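Local coordinates for FAD-dependent pyridine nucleotide-disulphide oxidoreductase (Desulfovibrio vulgaris, PDB 3IWA), which probably uses FAD to pass electrons from a reduced pyridine nucleotide to a disulphide or related acceptor, as other members of its oxidoreductase family do, at residues Ala125-Val130 and Ala136-Val141; Val176-Met181 and Leu249-Ala254; Val235-Thr240 and Thr244-Leu249. All blocks are in the same frame, centred on the assembly; numbering follows the deposited sequence.

Contact 1. Residues Ala125-Val130 and Ala136-Val141; sequences ANRPPV and AGVTPV
Ala125 and Pro140 meet through their beta carbons, with the CB of Ala125 only 3.5 Å from the CB of Pro140, a little tighter than an ordinary van der Waals contact. Both CB atoms are directed at the opposing segment, and here the two backbones come closest, 5.7 Å between the CA of Ala125 and the CA of Pro140. Two residues further on, Arg127 makes a looser approach. Its CB does not aim at the strand, but the long side chain, bent at its second torsion (chi2 132°), carries the guanidinium back over residues 138-140. There the two terminal nitrogens divide the work. NH2 lies beside the pyrrolidine ring of Pro140, 4.1 Å from its CG, the arginine chain and the proline ring running at a slant to one another. NH1 turns to Val138, standing 3.8 Å from the backbone O of that residue and 4.3 Å from its CG1. The former distance is too long for a hydrogen bond, and the guanidinium is presented obliquely to the carbonyl and to the proline alike. NH1 finds a weak hydrogen bond instead with Met133 O, in the connection between the two segments. The joined pieces are the end of strand 123-125 with the loop that follows it, and strand 138-140, an outermost strand of a parallel sheet. Strand 249-252 is its neighbour there, with Leu252 touching both Arg127 and Val138, while Thr139 and Val141 pack on helix 144-153.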
ATOM      1  N   ALA A 125     -15.160  18.335  22.465  1.00 51.37           N
ATOM      2  CA  ALA A 125     -16.257  18.280  21.522  1.00 52.14           C
ATOM      3  C   ALA A 125     -16.776  19.690  21.232  1.00 53.27           C
ATOM      4  O   ALA A 125     -16.948  20.514  22.157  1.00 53.00           O
ATOM      5  CB  ALA A 125     -17.382  17.363  22.048  1.00 51.38           C
ATOM      6  N   ASN A 126     -16.954  19.986  19.946  1.00 54.45           N
ATOM      7  CA  ASN A 126     -17.677  21.192  19.553  1.00 56.38           C
ATOM      8  C   ASN A 126     -19.161  21.031  19.971  1.00 57.31           C
ATOM      9  O   ASN A 126     -19.814  19.991  19.718  1.00 56.77           O
ATOM     10  CB  ASN A 126     -17.567  21.454  18.047  1.00 56.63           C
ATOM     11  CG  ASN A 126     -16.182  21.972  17.615  1.00 58.41           C
ATOM     12  OD1 ASN A 126     -15.302  22.252  18.433  1.00 60.77           O
ATOM     13  ND2 ASN A 126     -16.004  22.112  16.304  1.00 61.12           N
ATOM     14  N   ARG A 127     -19.673  22.057  20.635  1.00 58.36           N
ATOM     15  CA  ARG A 127     -21.027  22.012  21.195  1.00 59.41           C
ATOM     16  C   ARG A 127     -21.818  23.146  20.576  1.00 59.33           C
ATOM     17  O   ARG A 127     -21.424  24.285  20.721  1.00 58.91           O
ATOM     18  CB  ARG A 127     -20.952  22.172  22.717  1.00 59.64           C
ATOM     19  CG  ARG A 127     -21.684  21.106  23.482  1.00 61.68           C
ATOM     20  CD  ARG A 127     -20.831  20.538  24.604  1.00 62.26           C
ATOM     21  NE  ARG A 127     -21.651  19.683  25.466  1.00 64.06           N
ATOM     22  CZ  ARG A 127     -21.181  18.760  26.301  1.00 62.93           C
ATOM     23  NH1 ARG A 127     -22.030  18.040  27.031  1.00 63.44           N
ATOM     24  NH2 ARG A 127     -19.874  18.546  26.403  1.00 62.41           N
ATOM     25  N   PRO A 128     -22.911  22.832  19.846  1.00 60.14           N
ATOM     26  CA  PRO A 128     -23.780  23.871  19.298  1.00 60.44           C
ATOM     27  C   PRO A 128     -24.321  24.777  20.405  1.00 60.49           C
ATOM     28  O   PRO A 128     -24.694  24.274  21.462  1.00 59.18           O
ATOM     29  CB  PRO A 128     -24.936  23.082  18.681  1.00 60.59           C
ATOM     30  CG  PRO A 128     -24.417  21.758  18.430  1.00 60.71           C
ATOM     31  CD  PRO A 128     -23.387  21.488  19.483  1.00 60.14           C
ATOM     32  N   PRO A 129     -24.355  26.104  20.164  1.00 61.25           N
ATOM     33  CA  PRO A 129     -24.829  27.060  21.181  1.00 61.73           C
ATOM     34  C   PRO A 129     -26.355  27.066  21.258  1.00 61.71           C
ATOM     35  O   PRO A 129     -27.018  28.058  20.914  1.00 62.33           O
ATOM     36  CB  PRO A 129     -24.271  28.394  20.699  1.00 61.91           C
ATOM     37  CG  PRO A 129     -24.190  28.231  19.179  1.00 61.91           C
ATOM     38  CD  PRO A 129     -24.040  26.764  18.883  1.00 61.24           C
ATOM     39  N   VAL A 130     -26.868  25.935  21.731  1.00 61.24           N
ATOM     40  CA  VAL A 130     -28.278  25.629  21.770  1.00 61.15           C
ATOM     41  C   VAL A 130     -28.649  25.148  23.167  1.00 61.13           C
ATOM     42  O   VAL A 130     -27.808  24.679  23.943  1.00 61.21           O
ATOM     43  CB  VAL A 130     -28.662  24.505  20.771  1.00 60.90           C
ATOM     44  CG1 VAL A 130     -28.384  24.927  19.324  1.00 61.42           C
ATOM     45  CG2 VAL A 130     -27.934  23.228  21.112  1.00 60.30           C
ATOM     46  N   ALA A 136     -28.265  15.389  31.166  1.00 55.95           N
ATOM     47  CA  ALA A 136     -27.662  14.080  31.324  1.00 55.39           C
ATOM     48  C   ALA A 136     -28.079  13.283  30.100  1.00 54.49           C
ATOM     49  O   ALA A 136     -29.183  13.479  29.608  1.00 55.04           O
ATOM     50  CB  ALA A 136     -28.162  13.412  32.593  1.00 55.64           C
ATOM     51  N   GLY A 137     -27.194  12.413  29.606  1.00 52.89           N
ATOM     52  CA  GLY A 137     -27.439  11.640  28.370  1.00 51.42           C
ATOM     53  C   GLY A 137     -26.846  12.232  27.093  1.00 49.98           C
ATOM     54  O   GLY A 137     -26.939  11.627  26.048  1.00 49.39           O
ATOM     55  N   VAL A 138     -26.284  13.431  27.183  1.00 49.23           N
ATOM     56  CA  VAL A 138     -25.650  14.111  26.070  1.00 48.98           C
ATOM     57  C   VAL A 138     -24.140  13.895  26.186  1.00 49.74           C
ATOM     58  O   VAL A 138     -23.463  14.505  27.028  1.00 49.79           O
ATOM     59  CB  VAL A 138     -25.977  15.628  26.045  1.00 49.00           C
ATOM     60  CG1 VAL A 138     -25.294  16.305  24.874  1.00 47.99           C
ATOM     61  CG2 VAL A 138     -27.492  15.872  25.986  1.00 48.02           C
ATOM     62  N   THR A 139     -23.611  13.021  25.332  1.00 50.03           N
ATOM     63  CA  THR A 139     -22.271  12.512  25.524  1.00 49.77           C
ATOM     64  C   THR A 139     -21.312  12.875  24.412  1.00 49.49           C
ATOM     65  O   THR A 139     -21.424  12.341  23.322  1.00 47.39           O
ATOM     66  CB  THR A 139     -22.286  11.010  25.615  1.00 50.09           C
ATOM     67  OG1 THR A 139     -23.460  10.594  26.305  1.00 51.57           O
ATOM     68  CG2 THR A 139     -21.045  10.519  26.337  1.00 50.05           C
ATOM     69  N   PRO A 140     -20.315  13.728  24.718  1.00 50.18           N
ATOM     70  CA  PRO A 140     -19.292  14.064  23.750  1.00 50.65           C
ATOM     71  C   PRO A 140     -18.431  12.842  23.529  1.00 50.73           C
ATOM     72  O   PRO A 140     -18.170  12.112  24.476  1.00 50.71           O
ATOM     73  CB  PRO A 140     -18.460  15.137  24.471  1.00 51.08           C
ATOM     74  CG  PRO A 140     -18.516  14.738  25.912  1.00 51.20           C
ATOM     75  CD  PRO A 140     -19.907  14.103  26.089  1.00 50.24           C
ATOM     76  N   VAL A 141     -18.031  12.602  22.288  1.00 50.98           N
ATOM     77  CA  VAL A 141     -17.041  11.560  21.980  1.00 51.05           C
ATOM     78  C   VAL A 141     -16.019  12.139  20.992  1.00 51.96           C
ATOM     79  O   VAL A 141     -16.345  12.371  19.833  1.00 51.96           O
ATOM     80  CB  VAL A 141     -17.729  10.295  21.417  1.00 50.95           C
ATOM     81  CG1 VAL A 141     -16.686   9.248  21.006  1.00 48.43           C
ATOM     82  CG2 VAL A 141     -18.711   9.750  22.456  1.00 48.80           C
TER

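Contact 2. Residues Val176-Met181 and Leu249-Ala254; sequences VSLADM and LVILAA
Helix-on-sheet packing of a Rossmann-type domain brings helix 169-182 over the parallel sheet that contains strand 249-252. The helix follows strand 161-165 through a glycine-rich turn whose sequence fits the GxGxxG pattern, consistent with a nucleotide-binding fold. One side chain of the helix makes the contact. Leu178 reaches down to the strand with its CD1 methyl, which lies 4.1 Å from the CD2 of Leu249 and 4.4 Å from the CG1 of Ile251. The two leucines approach at an angle, branch end against branch end. In Leu178, CG is anti to the carbonyl carbon (chi1 -61°) and CD1 continues the extended chain (chi2 180°), which gives the side chain its full length to span the gap; the nearest CA atoms, of Leu178 and Leu249, are still 10.6 Å apart. Leu249 and Ile251, two residues apart on the strand, both turn their CB toward the helix, and the methyl is met by both. The contact is purely apolar and largely buried. In the neighbouring strand 161-165, Ala162 touches Leu178 and Ile164 touches Ile251. Val250 faces strand 235-240 instead, through Val235 and Val238.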
ATOM      1  N   VAL A 176     -22.914   2.500  13.918  1.00 50.21           N
ATOM      2  CA  VAL A 176     -22.769   1.085  13.617  1.00 50.90           C
ATOM      3  C   VAL A 176     -22.673   0.263  14.906  1.00 51.05           C
ATOM      4  O   VAL A 176     -23.389  -0.694  15.063  1.00 51.07           O
ATOM      5  CB  VAL A 176     -21.522   0.851  12.730  1.00 51.28           C
ATOM      6  CG1 VAL A 176     -21.190  -0.638  12.619  1.00 51.78           C
ATOM      7  CG2 VAL A 176     -21.730   1.471  11.345  1.00 51.99           C
ATOM      8  N   SER A 177     -21.826   0.669  15.839  1.00 51.27           N
ATOM      9  CA  SER A 177     -21.681  -0.046  17.100  1.00 52.04           C
ATOM     10  C   SER A 177     -22.967  -0.141  17.894  1.00 51.75           C
ATOM     11  O   SER A 177     -23.300  -1.210  18.401  1.00 51.28           O
ATOM     12  CB  SER A 177     -20.662   0.637  17.991  1.00 52.52           C
ATOM     13  OG  SER A 177     -19.356   0.404  17.514  1.00 54.98           O
ATOM     14  N   LEU A 178     -23.652   0.986  18.041  1.00 51.65           N
ATOM     15  CA  LEU A 178     -24.877   1.022  18.824  1.00 51.86           C
ATOM     16  C   LEU A 178     -25.929   0.131  18.177  1.00 53.08           C
ATOM     17  O   LEU A 178     -26.549  -0.665  18.866  1.00 52.86           O
ATOM     18  CB  LEU A 178     -25.407   2.453  19.021  1.00 51.37           C
ATOM     19  CG  LEU A 178     -24.490   3.447  19.757  1.00 50.34           C
ATOM     20  CD1 LEU A 178     -25.114   4.830  19.885  1.00 46.74           C
ATOM     21  CD2 LEU A 178     -24.115   2.921  21.129  1.00 50.17           C
ATOM     22  N   ALA A 179     -26.124   0.240  16.867  1.00 54.62           N
ATOM     23  CA  ALA A 179     -27.135  -0.590  16.204  1.00 56.31           C
ATOM     24  C   ALA A 179     -26.737  -2.066  16.183  1.00 58.08           C
ATOM     25  O   ALA A 179     -27.583  -2.941  16.313  1.00 59.05           O
ATOM     26  CB  ALA A 179     -27.427  -0.088  14.797  1.00 55.78           C
ATOM     27  N   ASP A 180     -25.444  -2.351  16.064  1.00 60.08           N
ATOM     28  CA  ASP A 180     -24.988  -3.734  15.847  1.00 61.35           C
ATOM     29  C   ASP A 180     -24.668  -4.526  17.116  1.00 62.12           C
ATOM     30  O   ASP A 180     -24.967  -5.706  17.189  1.00 62.49           O
ATOM     31  CB  ASP A 180     -23.770  -3.746  14.913  1.00 61.61           C
ATOM     32  CG  ASP A 180     -23.871  -4.803  13.843  1.00 62.12           C
ATOM     33  OD1 ASP A 180     -24.986  -5.011  13.311  1.00 63.56           O
ATOM     34  OD2 ASP A 180     -22.834  -5.420  13.531  1.00 63.23           O
ATOM     35  N   MET A 181     -24.021  -3.896  18.094  1.00 63.05           N
ATOM     36  CA  MET A 181     -23.708  -4.571  19.354  1.00 63.55           C
ATOM     37  C   MET A 181     -24.954  -4.654  20.200  1.00 63.55           C
ATOM     38  O   MET A 181     -25.140  -5.625  20.920  1.00 63.98           O
ATOM     39  CB  MET A 181     -22.664  -3.818  20.197  1.00 64.06           C
ATOM     40  CG  MET A 181     -21.213  -3.788  19.683  1.00 65.54           C
ATOM     41  SD  MET A 181     -20.287  -2.397  20.443  1.00 66.70           S
ATOM     42  CE  MET A 181     -20.092  -2.904  22.150  1.00 64.67           C
ATOM     43  N   LEU A 249     -30.343   8.923  24.491  1.00 48.22           N
ATOM     44  CA  LEU A 249     -28.874   9.104  24.358  1.00 47.07           C
ATOM     45  C   LEU A 249     -28.610   9.961  23.121  1.00 45.76           C
ATOM     46  O   LEU A 249     -29.109   9.661  22.046  1.00 45.14           O
ATOM     47  CB  LEU A 249     -28.159   7.753  24.199  1.00 46.91           C
ATOM     48  CG  LEU A 249     -26.635   7.773  24.031  1.00 47.59           C
ATOM     49  CD1 LEU A 249     -25.932   8.131  25.332  1.00 48.24           C
ATOM     50  CD2 LEU A 249     -26.148   6.435  23.519  1.00 46.34           C
ATOM     51  N   VAL A 250     -27.817  11.007  23.303  1.00 44.81           N
ATOM     52  CA  VAL A 250     -27.369  11.866  22.232  1.00 44.48           C
ATOM     53  C   VAL A 250     -25.835  11.924  22.235  1.00 44.19           C
ATOM     54  O   VAL A 250     -25.212  12.329  23.228  1.00 43.99           O
ATOM     55  CB  VAL A 250     -27.950  13.281  22.373  1.00 44.61           C
ATOM     56  CG1 VAL A 250     -27.368  14.192  21.332  1.00 42.94           C
ATOM     57  CG2 VAL A 250     -29.485  13.229  22.296  1.00 44.14           C
ATOM     58  N   ILE A 251     -25.243  11.486  21.130  1.00 43.37           N
ATOM     59  CA  ILE A 251     -23.797  11.472  20.966  1.00 43.08           C
ATOM     60  C   ILE A 251     -23.380  12.731  20.205  1.00 42.63           C
ATOM     61  O   ILE A 251     -23.875  12.990  19.117  1.00 41.92           O
ATOM     62  CB  ILE A 251     -23.358  10.222  20.191  1.00 43.65           C
ATOM     63  CG1 ILE A 251     -23.912   8.943  20.835  1.00 44.77           C
ATOM     64  CG2 ILE A 251     -21.870  10.117  20.136  1.00 43.99           C
ATOM     65  CD1 ILE A 251     -23.309   8.632  22.178  1.00 45.31           C
ATOM     66  N   LEU A 252     -22.517  13.536  20.807  1.00 42.43           N
ATOM     67  CA  LEU A 252     -21.909  14.675  20.131  1.00 43.05           C
ATOM     68  C   LEU A 252     -20.599  14.229  19.441  1.00 43.06           C
ATOM     69  O   LEU A 252     -19.613  13.893  20.107  1.00 43.02           O
ATOM     70  CB  LEU A 252     -21.635  15.827  21.114  1.00 43.19           C
ATOM     71  CG  LEU A 252     -22.831  16.426  21.867  1.00 43.28           C
ATOM     72  CD1 LEU A 252     -22.380  17.676  22.608  1.00 45.53           C
ATOM     73  CD2 LEU A 252     -24.024  16.748  20.973  1.00 41.63           C
ATOM     74  N   ALA A 253     -20.635  14.219  18.112  1.00 42.94           N
ATOM     75  CA  ALA A 253     -19.550  13.761  17.249  1.00 42.87           C
ATOM     76  C   ALA A 253     -19.495  14.724  16.084  1.00 43.52           C
ATOM     77  O   ALA A 253     -19.477  14.315  14.933  1.00 43.12           O
ATOM     78  CB  ALA A 253     -19.829  12.350  16.730  1.00 41.59           C
ATOM     79  N   ALA A 254     -19.481  16.006  16.388  1.00 44.74           N
ATOM     80  CA  ALA A 254     -19.554  17.029  15.358  1.00 46.32           C
ATOM     81  C   ALA A 254     -18.262  17.798  15.282  1.00 47.47           C
ATOM     82  O   ALA A 254     -18.270  18.990  14.985  1.00 47.81           O
ATOM     83  CB  ALA A 254     -20.725  17.991  15.630  1.00 45.98           C
TER

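Contact 3. Residues Val235-Thr240 and Thr244-Leu249; sequences VARVIT and TLDADL
Val238 and Leu245 form an antiparallel hydrogen-bonded pair. The N of Val238 gives a bond of 2.7 Å to the O of Leu245, and the N of Leu245 returns one of 2.9 Å to the O of Val238. Further along, the N of Ala247 bonds to the O of Ala236 at 2.9 Å, but from above the carbonyl plane (59° out of it), as the backbones part from regular pairing. Side chains fill in on both faces. Ile239 and Thr244 lie alongside one another, pointing the same way, with CD1 of Ile239 3.5 Å from CG2 of Thr244. Arg237 sits on this face too, its CG 3.6 Å from OD1 of Asp246. Its guanidinium plane stands at 90° to the carboxylate, and the charged ends do not meet: the chain bends at its third torsion (chi3 -64°) and the group goes to Glu229, in a salt bridge, and to Glu231. On the other face, CG2 of Val238 packs against CB of Ala247 at 4.1 Å. In the second shell, Val163 of strand 161-165 touches Val238, Leu245 and Ala247. At the end of strand 235-240, just before the turn, Thr240 OG1 is hydrogen-bonded to Glu223 and to the backbone N of Lys242 and Arg243 in the connection itself, while the Asp248 carboxylate accepts hydrogen bonds from the backbone N of Ser160 and Lys161. The whole is a beta hairpin within a three-stranded antiparallel sheet, whose middle strand carries a classic bulge where Ala236 and Arg237 both face Glu229.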
ATOM      1  N   VAL A 235     -31.866  14.108  28.803  1.00 49.95           N
ATOM      2  CA  VAL A 235     -32.349  14.315  27.420  1.00 48.96           C
ATOM      3  C   VAL A 235     -33.436  13.323  27.080  1.00 47.84           C
ATOM      4  O   VAL A 235     -33.349  12.163  27.410  1.00 47.41           O
ATOM      5  CB  VAL A 235     -31.197  14.197  26.327  1.00 49.34           C
ATOM      6  CG1 VAL A 235     -30.682  12.736  26.172  1.00 48.02           C
ATOM      7  CG2 VAL A 235     -31.667  14.750  24.962  1.00 47.96           C
ATOM      8  N   ALA A 236     -34.456  13.802  26.391  1.00 47.53           N
ATOM      9  CA  ALA A 236     -35.544  12.961  25.908  1.00 46.88           C
ATOM     10  C   ALA A 236     -35.871  13.208  24.424  1.00 46.82           C
ATOM     11  O   ALA A 236     -36.459  12.333  23.759  1.00 46.66           O
ATOM     12  CB  ALA A 236     -36.791  13.203  26.764  1.00 47.00           C
ATOM     13  N   ARG A 237     -35.554  14.402  23.913  1.00 46.02           N
ATOM     14  CA  ARG A 237     -35.870  14.736  22.527  1.00 45.78           C
ATOM     15  C   ARG A 237     -34.803  15.645  21.895  1.00 44.24           C
ATOM     16  O   ARG A 237     -34.266  16.537  22.544  1.00 43.78           O
ATOM     17  CB  ARG A 237     -37.244  15.415  22.442  1.00 46.45           C
ATOM     18  CG  ARG A 237     -38.426  14.553  22.891  1.00 48.67           C
ATOM     19  CD  ARG A 237     -39.741  15.349  22.891  1.00 52.37           C
ATOM     20  NE  ARG A 237     -39.711  16.449  23.877  1.00 55.92           N
ATOM     21  CZ  ARG A 237     -39.884  16.299  25.197  1.00 56.66           C
ATOM     22  NH1 ARG A 237     -39.827  17.360  26.006  1.00 58.33           N
ATOM     23  NH2 ARG A 237     -40.109  15.095  25.723  1.00 55.96           N
ATOM     24  N   VAL A 238     -34.489  15.392  20.629  1.00 42.71           N
ATOM     25  CA  VAL A 238     -33.698  16.339  19.821  1.00 41.49           C
ATOM     26  C   VAL A 238     -34.610  17.049  18.817  1.00 40.90           C
ATOM     27  O   VAL A 238     -35.306  16.430  18.029  1.00 39.66           O
ATOM     28  CB  VAL A 238     -32.565  15.638  19.033  1.00 41.19           C
ATOM     29  CG1 VAL A 238     -31.754  16.682  18.212  1.00 37.87           C
ATOM     30  CG2 VAL A 238     -31.684  14.805  19.983  1.00 39.72           C
ATOM     31  N   ILE A 239     -34.604  18.363  18.842  1.00 41.74           N
ATOM     32  CA  ILE A 239     -35.422  19.123  17.873  1.00 42.19           C
ATOM     33  C   ILE A 239     -34.482  19.637  16.829  1.00 42.19           C
ATOM     34  O   ILE A 239     -33.560  20.357  17.145  1.00 41.17           O
ATOM     35  CB  ILE A 239     -36.179  20.345  18.516  1.00 41.88           C
ATOM     36  CG1 ILE A 239     -36.796  19.932  19.867  1.00 42.60           C
ATOM     37  CG2 ILE A 239     -37.211  20.904  17.518  1.00 39.91           C
ATOM     38  CD1 ILE A 239     -37.733  18.698  19.786  1.00 40.85           C
ATOM     39  N   THR A 240     -34.738  19.266  15.591  1.00 43.80           N
ATOM     40  CA  THR A 240     -34.005  19.809  14.476  1.00 45.28           C
ATOM     41  C   THR A 240     -34.862  20.881  13.818  1.00 47.23           C
ATOM     42  O   THR A 240     -36.003  21.109  14.254  1.00 46.98           O
ATOM     43  CB  THR A 240     -33.611  18.718  13.477  1.00 45.31           C
ATOM     44  OG1 THR A 240     -34.754  18.272  12.751  1.00 42.68           O
ATOM     45  CG2 THR A 240     -32.947  17.521  14.205  1.00 44.72           C
ATOM     46  N   THR A 244     -38.784  16.450  15.057  1.00 51.63           N
ATOM     47  CA  THR A 244     -38.545  16.121  16.457  1.00 51.87           C
ATOM     48  C   THR A 244     -38.192  14.632  16.539  1.00 52.04           C
ATOM     49  O   THR A 244     -38.912  13.793  15.991  1.00 51.95           O
ATOM     50  CB  THR A 244     -39.789  16.416  17.341  1.00 52.32           C
ATOM     51  OG1 THR A 244     -40.023  17.830  17.372  1.00 52.65           O
ATOM     52  CG2 THR A 244     -39.593  15.901  18.790  1.00 51.84           C
ATOM     53  N   LEU A 245     -37.068  14.319  17.194  1.00 51.73           N
ATOM     54  CA  LEU A 245     -36.617  12.936  17.368  1.00 51.65           C
ATOM     55  C   LEU A 245     -36.578  12.636  18.850  1.00 51.40           C
ATOM     56  O   LEU A 245     -36.084  13.429  19.648  1.00 51.79           O
ATOM     57  CB  LEU A 245     -35.207  12.738  16.790  1.00 51.21           C
ATOM     58  CG  LEU A 245     -34.997  12.978  15.292  1.00 51.62           C
ATOM     59  CD1 LEU A 245     -33.557  13.303  14.988  1.00 50.67           C
ATOM     60  CD2 LEU A 245     -35.472  11.780  14.477  1.00 51.14           C
ATOM     61  N   ASP A 246     -37.109  11.491  19.222  1.00 51.34           N
ATOM     62  CA  ASP A 246     -36.938  11.012  20.588  1.00 51.45           C
ATOM     63  C   ASP A 246     -35.517  10.443  20.745  1.00 50.13           C
ATOM     64  O   ASP A 246     -35.079   9.631  19.923  1.00 49.83           O
ATOM     65  CB  ASP A 246     -37.972   9.916  20.933  1.00 51.80           C
ATOM     66  CG  ASP A 246     -39.422  10.431  20.982  1.00 52.57           C
ATOM     67  OD1 ASP A 246     -39.706  11.433  21.674  1.00 53.19           O
ATOM     68  OD2 ASP A 246     -40.283   9.778  20.358  1.00 55.02           O
ATOM     69  N   ALA A 247     -34.824  10.861  21.796  1.00 48.99           N
ATOM     70  CA  ALA A 247     -33.536  10.290  22.145  1.00 49.18           C
ATOM     71  C   ALA A 247     -33.324  10.300  23.643  1.00 48.86           C
ATOM     72  O   ALA A 247     -33.414  11.345  24.255  1.00 48.55           O
ATOM     73  CB  ALA A 247     -32.404  11.068  21.486  1.00 48.40           C
ATOM     74  N   ASP A 248     -33.009   9.141  24.217  1.00 49.21           N
ATOM     75  CA  ASP A 248     -32.513   9.081  25.590  1.00 49.46           C
ATOM     76  C   ASP A 248     -30.981   9.081  25.640  1.00 48.28           C
ATOM     77  O   ASP A 248     -30.388   9.191  26.700  1.00 47.98           O
ATOM     78  CB  ASP A 248     -33.104   7.880  26.367  1.00 49.85           C
ATOM     79  CG  ASP A 248     -33.073   6.575  25.576  1.00 51.51           C
ATOM     80  OD1 ASP A 248     -32.283   5.660  25.900  1.00 56.75           O
ATOM     81  OD2 ASP A 248     -33.860   6.442  24.636  1.00 53.34           O
ATOM     82  N   LEU A 249     -30.343   8.923  24.491  1.00 48.22           N
ATOM     83  CA  LEU A 249     -28.874   9.104  24.358  1.00 47.07           C
ATOM     84  C   LEU A 249     -28.610   9.961  23.121  1.00 45.76           C
ATOM     85  O   LEU A 249     -29.109   9.661  22.046  1.00 45.14           O
ATOM     86  CB  LEU A 249     -28.159   7.753  24.199  1.00 46.91           C
ATOM     87  CG  LEU A 249     -26.635   7.773  24.031  1.00 47.59           C
ATOM     88  CD1 LEU A 249     -25.932   8.131  25.332  1.00 48.24           C
ATOM     89  CD2 LEU A 249     -26.148   6.435  23.519  1.00 46.34           C
TER

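In the fold
The three contacts lie close together, their centres 13 to 14 Å apart, and all belong to the pyridine nucleotide-disulphide oxidoreductase family region. Contact 1 comes first along the chain; contact 3 falls between the two segments of contact 2. Contacts 1 and 2 share a parallel sheet, in which strands 138-140 and 249-252 are neighbours: Thr139 N probably bonds to Val250 O, and Val250 N to Gly137 O. Leu249 belongs to contacts 2 and 3, where the hairpin runs into the sheet, and Val235 N is probably hydrogen-bonded to Ala136 O of contact 1. Helix 169-182 packs on the face of strand 249-252 that carries Leu249 and Ile251, and the hairpin on the face that carries Val250, as in a layered, probably nucleotide-binding, domain.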